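Local coordinates for ParA (Salmonella enterica subsp. enterica serovar Newport str. SL317, PDB 3EZ9), which probably acts as a Walker-type ATPase in plasmid partition, coupling ATP binding and hydrolysis to plasmid segregation and, through a helix-turn-helix region, to DNA binding, at residues Thr88-Ile93 with Ala135-Gln140; Thr131-Leu136 with Phe250-Thr255; Gln179-Asn184 with Glu234-Asn239; Gly229-Glu234 with Glu304-Arg309; Leu272-Thr277 with Ala312-Met317. All blocks are in the same frame, centred on the assembly; numbering follows the deposited sequence.

Contact 1 of 5, residues Thr88-Ile93 with Ala135-Gln140; sequences TIQNVI and ALRVHQ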
# COMPACT_ATOMS: atom_id res chain seq x y z
N THR A 88 -28.25 22.18 -16.01
CA THR A 88 -27.29 21.56 -15.11
C THR A 88 -27.82 20.20 -14.61
O THR A 88 -28.94 19.81 -14.93
CB THR A 88 -27.01 22.49 -13.91
OG1 THR A 88 -27.96 22.23 -12.87
CG2 THR A 88 -27.18 23.94 -14.33
N ILE A 89 -27.02 19.48 -13.84
CA ILE A 89 -27.47 18.21 -13.30
C ILE A 89 -28.75 18.46 -12.47
O ILE A 89 -29.71 17.68 -12.54
CB ILE A 89 -26.33 17.54 -12.44
CG1 ILE A 89 -25.36 16.78 -13.35
CG2 ILE A 89 -26.90 16.56 -11.42
CD1 ILE A 89 -24.56 17.65 -14.27
N GLN A 90 -28.79 19.55 -11.70
CA GLN A 90 -29.97 19.87 -10.88
C GLN A 90 -31.17 20.24 -11.72
O GLN A 90 -32.32 20.04 -11.33
CB GLN A 90 -29.69 21.04 -9.94
CG GLN A 90 -29.37 20.60 -8.56
CD GLN A 90 -30.40 19.65 -8.01
OE1 GLN A 90 -31.61 19.90 -8.11
NE2 GLN A 90 -29.94 18.56 -7.40
N ASN A 91 -30.89 20.82 -12.88
CA ASN A 91 -31.95 21.21 -13.78
C ASN A 91 -32.62 19.92 -14.24
O ASN A 91 -33.84 19.78 -14.14
CB ASN A 91 -31.38 21.96 -14.99
CG ASN A 91 -30.99 23.39 -14.66
OD1 ASN A 91 -30.22 24.01 -15.39
ND2 ASN A 91 -31.52 23.92 -13.56
N VAL A 92 -31.80 18.98 -14.70
CA VAL A 92 -32.31 17.71 -15.21
C VAL A 92 -32.96 16.93 -14.08
O VAL A 92 -34.03 16.32 -14.25
CB VAL A 92 -31.18 16.91 -15.90
CG1 VAL A 92 -31.74 15.63 -16.53
CG2 VAL A 92 -30.52 17.76 -16.99
N ILE A 93 -32.34 16.97 -12.91
CA ILE A 93 -32.90 16.28 -11.75
C ILE A 93 -34.29 16.82 -11.37
O ILE A 93 -35.21 16.05 -11.10
CB ILE A 93 -31.94 16.38 -10.55
CG1 ILE A 93 -30.72 15.51 -10.84
CG2 ILE A 93 -32.66 15.98 -9.26
CD1 ILE A 93 -29.72 15.44 -9.72
N ALA A 135 -19.00 9.24 -10.38
CA ALA A 135 -19.46 8.65 -11.62
C ALA A 135 -20.93 8.27 -11.57
O ALA A 135 -21.69 8.59 -12.49
CB ALA A 135 -18.63 7.44 -11.94
N LEU A 136 -21.33 7.56 -10.51
CA LEU A 136 -22.71 7.11 -10.34
C LEU A 136 -23.70 8.26 -10.20
O LEU A 136 -24.85 8.18 -10.65
CB LEU A 136 -22.82 6.20 -9.11
CG LEU A 136 -22.33 4.76 -9.25
CD1 LEU A 136 -22.17 4.07 -7.89
CD2 LEU A 136 -23.34 4.03 -10.09
N ARG A 137 -23.24 9.33 -9.56
CA ARG A 137 -24.08 10.49 -9.33
C ARG A 137 -24.40 11.27 -10.59
O ARG A 137 -25.56 11.59 -10.85
CB ARG A 137 -23.39 11.41 -8.33
CG ARG A 137 -24.36 12.04 -7.34
CD ARG A 137 -24.99 13.32 -7.80
NE ARG A 137 -26.35 13.42 -7.30
CZ ARG A 137 -27.03 14.55 -7.19
NH1 ARG A 137 -26.47 15.70 -7.53
NH2 ARG A 137 -28.28 14.53 -6.77
N VAL A 138 -23.37 11.56 -11.37
CA VAL A 138 -23.51 12.34 -12.57
C VAL A 138 -23.70 11.54 -13.84
O VAL A 138 -23.57 12.09 -14.94
CB VAL A 138 -22.29 13.25 -12.78
CG1 VAL A 138 -22.14 14.21 -11.61
CG2 VAL A 138 -21.06 12.41 -12.93
N HIS A 139 -24.01 10.26 -13.73
CA HIS A 139 -24.21 9.52 -14.96
C HIS A 139 -25.55 9.93 -15.61
O HIS A 139 -26.62 9.98 -14.96
CB HIS A 139 -24.21 8.03 -14.70
CG HIS A 139 -24.11 7.21 -15.95
ND1 HIS A 139 -24.91 7.43 -17.05
CD2 HIS A 139 -23.31 6.17 -16.28
CE1 HIS A 139 -24.61 6.57 -18.00
NE2 HIS A 139 -23.64 5.79 -17.56
N GLN A 140 -25.50 10.22 -16.91
CA GLN A 140 -26.69 10.61 -17.65
C GLN A 140 -27.94 9.78 -17.34
O GLN A 140 -28.97 10.31 -16.92
CB GLN A 140 -26.44 10.49 -19.12
CG GLN A 140 -25.69 11.62 -19.72
CD GLN A 140 -25.63 11.46 -21.21
OE1 GLN A 140 -26.43 10.69 -21.78
NE2 GLN A 140 -24.71 12.16 -21.87
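Ile93 lays its CD1 methyl over one face of the Arg137 guanidinium, with CD1 3.4 Å from NH2, the two side chains running roughly at right angles. Ile89 comes to the same group from another direction, its CG2 4.0 Å from Arg137 NH1. A chi1 of -83° puts CG1 of Ile89 beside the backbone N, leaving CG2 anti to that nitrogen and facing the arginine. The CG1 branch reaches the end of the opposing helix: CG1 of Ile89 lies 4.5 Å from CG1 of Val138, a loose apolar touch. The Arg137 chain, bent at chi2 and chi3, carries the guanidinium to the isoleucines, while NH2 forms its salt bridge with Asp146. Behind the isoleucines, the start of helix 89-98 is fixed by a capping box: Thr88 OG1 accepts from Asn91 N at 3.3 Å, and Thr88 N donates to Asn91 OD1 at 2.8 Å. Asn91 ND2 is held in turn by Tyr72. The opposing residues come from the C-terminal end of helix 129-137, Val138 being the first to leave helical geometry. The contact is thus a small buried interface between a capped helix start in the helix-turn-helix region and a helix end in the P-loop NTPase domain.

Contact 2 of 5, residues Thr131-Leu136 with Phe250-Thr255; sequences TLAHAL and FIFIDT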
# COMPACT_ATOMS: atom_id res chain seq x y z
N THR A 131 -14.17 8.51 -7.00
CA THR A 131 -14.28 8.70 -8.43
C THR A 131 -15.47 7.88 -8.96
O THR A 131 -16.15 8.29 -9.89
CB THR A 131 -12.93 8.32 -9.13
OG1 THR A 131 -12.74 9.18 -10.25
CG2 THR A 131 -12.93 6.88 -9.60
N LEU A 132 -15.72 6.74 -8.34
CA LEU A 132 -16.82 5.88 -8.71
C LEU A 132 -18.11 6.54 -8.19
O LEU A 132 -19.14 6.56 -8.88
CB LEU A 132 -16.65 4.52 -8.03
CG LEU A 132 -17.31 3.26 -8.56
CD1 LEU A 132 -17.59 2.33 -7.39
CD2 LEU A 132 -18.56 3.59 -9.28
N ALA A 133 -18.04 7.07 -6.97
CA ALA A 133 -19.21 7.70 -6.39
C ALA A 133 -19.59 8.89 -7.28
O ALA A 133 -20.77 9.07 -7.62
CB ALA A 133 -18.93 8.14 -4.95
N HIS A 134 -18.61 9.69 -7.67
CA HIS A 134 -18.90 10.82 -8.54
C HIS A 134 -19.52 10.35 -9.87
O HIS A 134 -20.45 10.99 -10.39
CB HIS A 134 -17.63 11.60 -8.82
CG HIS A 134 -17.18 12.42 -7.66
ND1 HIS A 134 -15.97 13.09 -7.64
CD2 HIS A 134 -17.80 12.73 -6.50
CE1 HIS A 134 -15.88 13.79 -6.53
NE2 HIS A 134 -16.97 13.59 -5.82
N ALA A 135 -19.00 9.24 -10.38
CA ALA A 135 -19.46 8.65 -11.62
C ALA A 135 -20.93 8.27 -11.57
O ALA A 135 -21.69 8.59 -12.49
CB ALA A 135 -18.63 7.44 -11.94
N LEU A 136 -21.33 7.56 -10.51
CA LEU A 136 -22.71 7.11 -10.34
C LEU A 136 -23.70 8.26 -10.20
O LEU A 136 -24.85 8.18 -10.65
CB LEU A 136 -22.82 6.20 -9.11
CG LEU A 136 -22.33 4.76 -9.25
CD1 LEU A 136 -22.17 4.07 -7.89
CD2 LEU A 136 -23.34 4.03 -10.09
N PHE A 250 -26.48 5.37 -0.95
CA PHE A 250 -25.31 4.49 -0.92
C PHE A 250 -24.28 5.05 0.04
O PHE A 250 -24.08 6.27 0.18
CB PHE A 250 -24.62 4.43 -2.30
CG PHE A 250 -25.41 3.73 -3.34
CD1 PHE A 250 -25.31 4.12 -4.66
CD2 PHE A 250 -26.29 2.70 -3.00
CE1 PHE A 250 -26.08 3.50 -5.62
CE2 PHE A 250 -27.05 2.09 -3.94
CZ PHE A 250 -26.95 2.48 -5.25
N ILE A 251 -23.62 4.14 0.72
CA ILE A 251 -22.57 4.55 1.61
C ILE A 251 -21.39 3.64 1.33
O ILE A 251 -21.47 2.42 1.59
CB ILE A 251 -23.00 4.43 3.08
CG1 ILE A 251 -24.04 5.49 3.41
CG2 ILE A 251 -21.79 4.63 3.99
CD1 ILE A 251 -24.50 5.41 4.85
N PHE A 252 -20.31 4.20 0.78
CA PHE A 252 -19.10 3.40 0.49
C PHE A 252 -18.12 3.52 1.66
O PHE A 252 -17.87 4.61 2.16
CB PHE A 252 -18.39 3.87 -0.80
CG PHE A 252 -19.16 3.57 -2.09
CD1 PHE A 252 -19.99 4.52 -2.66
CD2 PHE A 252 -19.03 2.34 -2.71
CE1 PHE A 252 -20.69 4.26 -3.83
CE2 PHE A 252 -19.73 2.05 -3.91
CZ PHE A 252 -20.56 3.01 -4.46
N ILE A 253 -17.58 2.38 2.09
CA ILE A 253 -16.60 2.29 3.18
C ILE A 253 -15.20 2.07 2.56
O ILE A 253 -14.98 1.09 1.88
CB ILE A 253 -16.90 1.05 4.11
CG1 ILE A 253 -18.32 1.10 4.67
CG2 ILE A 253 -15.88 0.97 5.22
CD1 ILE A 253 -18.70 2.42 5.31
N ASP A 254 -14.25 2.96 2.79
CA ASP A 254 -12.89 2.80 2.24
C ASP A 254 -11.91 2.48 3.37
O ASP A 254 -11.78 3.24 4.30
CB ASP A 254 -12.45 4.09 1.55
CG ASP A 254 -12.05 3.88 0.11
OD1 ASP A 254 -12.13 2.73 -0.37
OD2 ASP A 254 -11.65 4.88 -0.53
N THR A 255 -11.24 1.34 3.29
CA THR A 255 -10.28 0.94 4.33
C THR A 255 -9.02 0.37 3.71
O THR A 255 -8.98 0.06 2.51
CB THR A 255 -10.84 -0.17 5.24
OG1 THR A 255 -10.97 -1.39 4.48
CG2 THR A 255 -12.18 0.22 5.80
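Helix 131-136 runs almost antiparallel to strand 250-255, at 166°, with the axes 10.5 Å apart and Ala133 and Phe252 having the nearest CA atoms. Phe252 centres the packing of helix 129-137, which follows the P-loop sequence, on the central parallel sheet of the P-loop NTPase fold. Leu136 meets the rim of the Phe252 ring near the ring plane, CD1 lying 3.9 Å from CZ. Leu132 crosses the phenylalanine side chain roughly at right angles, its CD1 4.1 Å from Phe252 CE2; its CG is anti to the backbone N (chi1 -157°), which carries the branch out to the ring. Ala133 CB stands 4.4 Å from Phe252 CE1, on the other side of CZ from the Leu132 contact. Leu136 CD1 also makes a looser touch with Phe250, 4.5 Å from CD1 of that ring, so one methyl bridges both aromatics. The strand lies between strands 149-154 and 112-116, and Ile149 and Ile114 pack beside Phe252. Helix 376-398 packs on the same residues, Phe392 on Leu136 and Ile395 on Phe250.

Contact 3 of 5, residues Gln179-Asn184 with Glu234-Asn239; sequences QAMLNN and EILRRN. Unlike the reference sequence in segment 179-184: Asn184 (reference Asp). Unlike the reference sequence in segment 234-239: Ile235 (reference Val), Arg238 (reference Lys), Asn239 (reference Lys). With MG (magnesium ion), chain C.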
# COMPACT_ATOMS: atom_id res chain seq x y z
N GLN A 179 -12.13 9.38 14.47
CA GLN A 179 -12.46 10.20 15.62
C GLN A 179 -13.96 10.26 15.91
O GLN A 179 -14.39 10.16 17.05
CB GLN A 179 -11.96 11.63 15.42
CG GLN A 179 -10.46 11.82 15.53
CD GLN A 179 -10.04 13.23 15.14
OE1 GLN A 179 -10.19 14.18 15.92
NE2 GLN A 179 -9.53 13.38 13.92
N ALA A 180 -14.73 10.46 14.85
CA ALA A 180 -16.17 10.57 14.96
C ALA A 180 -16.80 9.33 15.59
O ALA A 180 -17.80 9.40 16.31
CB ALA A 180 -16.74 10.84 13.57
N MET A 181 -16.19 8.18 15.30
CA MET A 181 -16.68 6.91 15.82
C MET A 181 -16.51 6.85 17.32
O MET A 181 -17.32 6.24 18.03
CB MET A 181 -15.92 5.75 15.18
CG MET A 181 -16.29 5.46 13.75
SD MET A 181 -15.43 4.05 13.09
CE MET A 181 -16.08 2.75 14.02
N LEU A 182 -15.43 7.48 17.80
CA LEU A 182 -15.10 7.52 19.22
C LEU A 182 -15.82 8.67 19.91
O LEU A 182 -16.26 8.54 21.05
CB LEU A 182 -13.59 7.66 19.40
CG LEU A 182 -12.76 6.44 19.07
CD1 LEU A 182 -11.31 6.79 19.22
CD2 LEU A 182 -13.12 5.29 19.97
N ASN A 183 -15.95 9.79 19.22
CA ASN A 183 -16.64 10.94 19.79
C ASN A 183 -18.14 10.66 20.00
O ASN A 183 -18.82 11.40 20.67
CB ASN A 183 -16.48 12.17 18.88
CG ASN A 183 -15.13 12.82 19.04
OD1 ASN A 183 -14.22 12.23 19.63
ND2 ASN A 183 -14.97 14.03 18.50
N ASN A 184 -18.65 9.59 19.43
CA ASN A 184 -20.05 9.26 19.58
C ASN A 184 -20.92 10.51 19.36
O ASN A 184 -21.58 10.98 20.27
CB ASN A 184 -20.31 8.71 20.99
CG ASN A 184 -21.59 7.91 21.07
OD1 ASN A 184 -22.53 8.16 20.33
ND2 ASN A 184 -21.64 6.94 21.98
N GLU A 234 -19.29 -2.94 16.20
CA GLU A 234 -20.56 -2.40 15.73
C GLU A 234 -20.48 -0.91 15.79
O GLU A 234 -21.48 -0.22 15.56
CB GLU A 234 -21.72 -2.85 16.61
CG GLU A 234 -21.93 -4.35 16.70
CD GLU A 234 -23.02 -4.66 17.68
OE1 GLU A 234 -22.93 -4.09 18.78
OE2 GLU A 234 -23.96 -5.44 17.37
N ILE A 235 -19.30 -0.40 16.09
CA ILE A 235 -19.15 1.05 16.22
C ILE A 235 -19.28 1.88 14.94
O ILE A 235 -19.69 3.02 15.00
CB ILE A 235 -17.84 1.38 16.98
CG1 ILE A 235 -17.91 0.73 18.36
CG2 ILE A 235 -17.66 2.89 17.11
CD1 ILE A 235 -16.64 0.80 19.09
N LEU A 236 -18.92 1.31 13.79
CA LEU A 236 -19.05 2.02 12.52
C LEU A 236 -20.55 2.16 12.25
O LEU A 236 -21.00 3.24 11.90
CB LEU A 236 -18.42 1.24 11.35
CG LEU A 236 -17.85 1.97 10.11
CD1 LEU A 236 -18.06 1.14 8.89
CD2 LEU A 236 -18.47 3.31 9.91
N ARG A 237 -21.29 1.06 12.41
CA ARG A 237 -22.73 1.04 12.20
C ARG A 237 -23.46 1.94 13.19
O ARG A 237 -24.27 2.80 12.81
CB ARG A 237 -23.29 -0.38 12.36
CG ARG A 237 -23.86 -0.98 11.08
CD ARG A 237 -25.14 -0.30 10.58
NE ARG A 237 -25.22 -0.43 9.12
CZ ARG A 237 -26.34 -0.40 8.43
NH1 ARG A 237 -27.49 -0.27 9.06
NH2 ARG A 237 -26.32 -0.50 7.10
N ARG A 238 -23.14 1.72 14.46
CA ARG A 238 -23.76 2.44 15.58
C ARG A 238 -23.60 3.94 15.54
O ARG A 238 -24.57 4.68 15.49
CB ARG A 238 -23.14 1.96 16.89
CG ARG A 238 -24.15 1.69 17.97
CD ARG A 238 -23.54 1.68 19.37
NE ARG A 238 -23.42 3.05 19.83
CZ ARG A 238 -23.86 3.47 21.00
NH1 ARG A 238 -24.43 2.61 21.81
NH2 ARG A 238 -23.77 4.74 21.31
N ASN A 239 -22.36 4.40 15.49
CA ASN A 239 -22.07 5.81 15.56
C ASN A 239 -22.01 6.62 14.28
O ASN A 239 -21.91 7.86 14.32
CB ASN A 239 -20.83 6.00 16.40
CG ASN A 239 -20.94 5.26 17.76
OD1 ASN A 239 -19.95 5.11 18.50
ND2 ASN A 239 -22.14 4.80 18.09
MG MG C . -24.77 -7.57 17.70
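Met181 reaches across a helix-helix packing in the P-loop NTPase domain, where helix segments 179-183 and 235-239 cross at 67° with their axes 9.2 Å apart. Its chain leaves with CG anti to the carbonyl carbon, runs straight through chi2 (-177°) and bends at chi3, which turns the terminal methyl onto the first turn of the facing helix. There CE rests on the Ile235-Leu236 peptide, 3.5 Å from Ile235 CG2 and 3.9 Å from Leu236 CB. Trp219 packs against both Met181 and Ile235, and Asn265 also touches both. The polar end of the interface is built from flat groups. The Asn184 and Asn239 amides are stacked, their planes 20° apart, whereas the Asn184 amide stands nearly perpendicular to the Arg238 guanidinium. Asn184 ND2 approaches Arg238 NH2 to 3.1 Å, a meeting of two donors that makes no bond; OD1 of Asn184 is instead taken by Arg243. Asn184 is the first residue past its helix, with positive phi, and its side-chain end comes toward helix 235-239. At the start of that helix, the N-cap residue Glu234 directs its carboxylate away from the interface, where OE2 binds a magnesium ion at 2.3 Å.

Contact 4 of 5, residues Gly229-Glu234 with Glu304-Arg309; sequences GQNQYE and EGVEPR. Unlike the reference sequence in segment 229-234: Gln230 (reference Met), Asn231 (reference Lys), Gln232 (reference Pro), Tyr233 (reference Ser). With MG (magnesium ion), chain C.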
# COMPACT_ATOMS: atom_id res chain seq x y z
N GLY A 229 -19.60 -0.33 27.10
CA GLY A 229 -20.78 -1.12 26.80
C GLY A 229 -21.14 -1.31 25.34
O GLY A 229 -22.07 -2.05 25.01
N GLN A 230 -20.41 -0.62 24.46
CA GLN A 230 -20.61 -0.72 23.02
C GLN A 230 -19.68 -1.80 22.46
O GLN A 230 -18.52 -1.89 22.86
CB GLN A 230 -20.27 0.59 22.33
CG GLN A 230 -20.90 1.82 22.91
CD GLN A 230 -20.81 2.98 21.95
OE1 GLN A 230 -20.96 4.14 22.33
NE2 GLN A 230 -20.57 2.67 20.69
N ASN A 231 -20.18 -2.61 21.53
CA ASN A 231 -19.38 -3.65 20.90
C ASN A 231 -18.32 -2.99 19.98
O ASN A 231 -18.63 -2.11 19.18
CB ASN A 231 -20.31 -4.55 20.10
CG ASN A 231 -19.63 -5.75 19.52
OD1 ASN A 231 -19.77 -6.87 20.01
ND2 ASN A 231 -18.90 -5.53 18.45
N GLN A 232 -17.07 -3.41 20.12
CA GLN A 232 -15.97 -2.85 19.33
C GLN A 232 -16.06 -3.00 17.81
O GLN A 232 -15.33 -2.35 17.08
CB GLN A 232 -14.65 -3.44 19.80
CG GLN A 232 -14.64 -4.93 19.74
CD GLN A 232 -13.25 -5.50 19.87
OE1 GLN A 232 -13.08 -6.67 20.22
NE2 GLN A 232 -12.25 -4.69 19.55
N TYR A 233 -16.93 -3.87 17.32
CA TYR A 233 -17.11 -4.05 15.88
C TYR A 233 -18.46 -3.53 15.33
O TYR A 233 -18.75 -3.65 14.14
CB TYR A 233 -16.95 -5.52 15.53
CG TYR A 233 -15.59 -6.04 15.89
CD1 TYR A 233 -15.43 -7.31 16.44
CD2 TYR A 233 -14.46 -5.25 15.71
CE1 TYR A 233 -14.17 -7.78 16.79
CE2 TYR A 233 -13.19 -5.70 16.06
CZ TYR A 233 -13.06 -6.98 16.60
OH TYR A 233 -11.80 -7.44 16.93
N GLU A 234 -19.29 -2.94 16.20
CA GLU A 234 -20.56 -2.40 15.73
C GLU A 234 -20.48 -0.91 15.79
O GLU A 234 -21.48 -0.22 15.56
CB GLU A 234 -21.72 -2.85 16.61
CG GLU A 234 -21.93 -4.35 16.70
CD GLU A 234 -23.02 -4.66 17.68
OE1 GLU A 234 -22.93 -4.09 18.78
OE2 GLU A 234 -23.96 -5.44 17.37
N GLU A 304 -17.26 -12.20 18.45
CA GLU A 304 -17.64 -11.05 19.28
C GLU A 304 -19.16 -11.00 19.45
O GLU A 304 -19.69 -10.09 20.07
CB GLU A 304 -17.16 -9.76 18.63
CG GLU A 304 -16.78 -8.69 19.59
CD GLU A 304 -15.47 -8.98 20.30
OE1 GLU A 304 -15.13 -8.25 21.26
OE2 GLU A 304 -14.76 -9.93 19.89
N GLY A 305 -19.86 -11.97 18.87
CA GLY A 305 -21.30 -12.01 18.97
C GLY A 305 -22.02 -11.06 18.02
O GLY A 305 -23.19 -10.73 18.26
N VAL A 306 -21.33 -10.60 16.97
CA VAL A 306 -21.93 -9.67 16.01
C VAL A 306 -22.16 -10.33 14.64
O VAL A 306 -21.27 -10.97 14.08
CB VAL A 306 -21.08 -8.37 15.86
CG1 VAL A 306 -20.41 -8.02 17.19
CG2 VAL A 306 -20.05 -8.52 14.77
N GLU A 307 -23.37 -10.17 14.10
CA GLU A 307 -23.77 -10.73 12.80
C GLU A 307 -23.33 -9.82 11.65
O GLU A 307 -23.67 -8.65 11.62
CB GLU A 307 -25.30 -10.90 12.77
CG GLU A 307 -26.16 -9.58 12.80
CD GLU A 307 -25.52 -8.33 13.53
OE1 GLU A 307 -25.12 -8.41 14.73
OE2 GLU A 307 -25.45 -7.25 12.89
N PRO A 308 -22.56 -10.34 10.69
CA PRO A 308 -22.19 -9.41 9.62
C PRO A 308 -23.35 -9.13 8.68
O PRO A 308 -24.14 -9.99 8.41
CB PRO A 308 -20.99 -10.10 8.95
CG PRO A 308 -21.16 -11.53 9.28
CD PRO A 308 -21.70 -11.53 10.69
N ARG A 309 -23.48 -7.89 8.21
CA ARG A 309 -24.61 -7.55 7.33
C ARG A 309 -24.42 -8.02 5.89
O ARG A 309 -25.30 -7.88 5.07
CB ARG A 309 -24.84 -6.02 7.31
CG ARG A 309 -25.52 -5.48 8.55
CD ARG A 309 -25.71 -3.96 8.46
NE ARG A 309 -26.61 -3.52 7.38
CZ ARG A 309 -27.90 -3.81 7.27
NH1 ARG A 309 -28.52 -4.55 8.18
NH2 ARG A 309 -28.60 -3.34 6.24
MG MG C . -24.77 -7.57 17.70
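The Tyr233 and Glu304 side chains cross at about a right angle, with Tyr233 CD1 3.7 Å from Glu304 CG, and the tyrosine CB rests 4.4 Å from CG2 of Val306. Glu234 and Val306 lie alongside each other, pointing opposite ways, the CG of the glutamate lying 4.0 Å from Val306 CG1. The amide end of Asn231 lies against the same Val306 CG1 and against Glu304 CG. Within its own loop, Gln232 folds its CG over the centre of the Tyr233 ring, 3.8 Å above the plane. Among the acidic groups, the Glu234 carboxylate lies near that of Glu307, OE2 to OE1 4.1 Å; the magnesium ion bound by Glu234 probably offsets their like charge. Tyr233 is also covered by Leu264 and Leu301, while Glu307 packs on Lys4 of the second subunit. In backbone terms, a type I beta turn from Asn231 to Glu234, closed by a 3.2 Å bond from Glu234 N to Asn231 O, faces the Schellman motif at Gly305 that ends helix 294-303.

Contact 5 of 5, residues Leu272-Thr277 with Ala312-Met317; sequences LLLTPT and ASIGFM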
# COMPACT_ATOMS: atom_id res chain seq x y z
N LEU A 272 -22.91 -5.11 0.94
CA LEU A 272 -22.27 -5.66 -0.23
C LEU A 272 -20.77 -5.44 -0.28
O LEU A 272 -20.27 -4.34 -0.06
CB LEU A 272 -22.90 -5.05 -1.47
CG LEU A 272 -22.18 -5.24 -2.80
CD1 LEU A 272 -23.11 -5.97 -3.76
CD2 LEU A 272 -21.76 -3.89 -3.35
N LEU A 273 -20.07 -6.52 -0.61
CA LEU A 273 -18.63 -6.51 -0.76
C LEU A 273 -18.38 -6.21 -2.25
O LEU A 273 -18.90 -6.93 -3.11
CB LEU A 273 -18.04 -7.89 -0.40
CG LEU A 273 -16.50 -8.02 -0.33
CD1 LEU A 273 -16.04 -7.61 1.06
CD2 LEU A 273 -16.07 -9.46 -0.65
N LEU A 274 -17.61 -5.16 -2.53
CA LEU A 274 -17.27 -4.77 -3.91
C LEU A 274 -15.77 -5.00 -4.07
O LEU A 274 -14.95 -4.25 -3.52
CB LEU A 274 -17.59 -3.29 -4.15
CG LEU A 274 -18.05 -2.84 -5.54
CD1 LEU A 274 -17.55 -1.45 -5.82
CD2 LEU A 274 -17.53 -3.79 -6.59
N THR A 275 -15.42 -6.03 -4.83
CA THR A 275 -14.01 -6.36 -5.02
C THR A 275 -13.49 -6.08 -6.40
O THR A 275 -13.90 -6.73 -7.37
CB THR A 275 -13.73 -7.86 -4.72
OG1 THR A 275 -14.32 -8.23 -3.48
CG2 THR A 275 -12.23 -8.10 -4.62
N PRO A 276 -12.62 -5.08 -6.53
CA PRO A 276 -12.04 -4.74 -7.83
C PRO A 276 -10.82 -5.66 -8.00
O PRO A 276 -9.98 -5.74 -7.11
CB PRO A 276 -11.68 -3.27 -7.67
CG PRO A 276 -11.33 -3.17 -6.24
CD PRO A 276 -12.40 -3.98 -5.56
N THR A 277 -10.75 -6.38 -9.12
CA THR A 277 -9.67 -7.34 -9.39
C THR A 277 -8.72 -6.87 -10.49
O THR A 277 -9.11 -6.76 -11.65
CB THR A 277 -10.25 -8.71 -9.83
OG1 THR A 277 -11.26 -9.14 -8.90
CG2 THR A 277 -9.14 -9.74 -9.89
N ALA A 312 -24.15 -9.81 -0.22
CA ALA A 312 -23.96 -9.84 -1.67
C ALA A 312 -22.56 -9.35 -1.95
O ALA A 312 -21.98 -8.52 -1.22
CB ALA A 312 -24.92 -8.94 -2.33
N SER A 313 -21.98 -9.88 -3.01
CA SER A 313 -20.63 -9.50 -3.43
C SER A 313 -20.58 -9.30 -4.96
O SER A 313 -21.38 -9.85 -5.70
CB SER A 313 -19.65 -10.57 -2.99
OG SER A 313 -20.14 -11.84 -3.37
N ILE A 314 -19.63 -8.48 -5.41
CA ILE A 314 -19.46 -8.16 -6.82
C ILE A 314 -17.96 -8.01 -7.08
O ILE A 314 -17.25 -7.40 -6.27
CB ILE A 314 -20.14 -6.80 -7.17
CG1 ILE A 314 -21.63 -6.91 -6.99
CG2 ILE A 314 -19.81 -6.38 -8.59
CD1 ILE A 314 -22.25 -7.97 -7.89
N GLY A 315 -17.49 -8.56 -8.20
CA GLY A 315 -16.09 -8.44 -8.54
C GLY A 315 -15.92 -8.10 -10.00
O GLY A 315 -16.63 -8.64 -10.84
N PHE A 316 -15.01 -7.20 -10.33
CA PHE A 316 -14.80 -6.89 -11.73
C PHE A 316 -13.31 -6.87 -12.14
O PHE A 316 -12.41 -7.15 -11.36
CB PHE A 316 -15.50 -5.58 -12.12
CG PHE A 316 -15.11 -4.41 -11.25
CD1 PHE A 316 -13.89 -3.76 -11.44
CD2 PHE A 316 -15.95 -3.98 -10.22
CE1 PHE A 316 -13.52 -2.71 -10.63
CE2 PHE A 316 -15.58 -2.94 -9.41
CZ PHE A 316 -14.35 -2.30 -9.61
N MET A 317 -13.13 -6.56 -13.42
CA MET A 317 -11.79 -6.44 -13.99
C MET A 317 -11.45 -4.97 -14.39
O MET A 317 -12.31 -4.07 -14.48
CB MET A 317 -11.66 -7.34 -15.21
CG MET A 317 -10.27 -7.91 -15.43
SD MET A 317 -9.89 -9.17 -14.18
CE MET A 317 -11.36 -10.10 -14.30
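Thr275 N donates to Ile314 O at 2.7 Å, a nearly straight bond (171°) along the C=O axis. The same edge continues with Leu273 N to Ala312 O at 2.8 Å and, in return, Ile314 N to Leu273 O at 2.9 Å, the alternating pattern of parallel strands in the P-loop NTPase sheet. Beyond them Phe316 N to Thr275 O is longer, at 3.2 Å. On the sheet face shared by Leu272, Leu274 and Ile314, Leu272 CD1 meets Ile314 CG1 at 3.7 Å. The Phe316 ring receives Pro276 CA over one face, a CH-pi contact 4.0 Å from the ring centroid, while Leu274 CD2 touches its CE2 at 3.5 Å. Phe316 CG sits between its backbone N and carbonyl carbon (chi1 54°), swinging the ring back over the neighbouring strand. Phe387 adds an edge-to-face ring contact, and Thr277 OG1 bonds to Tyr337 on the other sheet face. Alternate backbone groups thus pair between the strands and others bond to neighbours on the far edges, while apolar groups pack on the face bearing Phe316.

In the fold
Contact 2 lies at the centre of the chain and contact 5 about 13 Å from it between centres; both reach the same sheet, and Leu132 packs on Leu274 between them. Contact 5 is bound by backbone hydrogen bonds, whereas contact 2 relies on side-chain packing alone. Contact 1 draws on the same helix 129-137 as contact 2 but is farther out, adding a charged group to apolar packing. Contacts 3 and 4 lie on the opposite side of the chain's centre from contact 1, share Glu234 and its magnesium ion, and combine apolar cores with polar groups; contact 4, the outermost, is only partly buried. Contacts 4 and 5 also touch the second subunit.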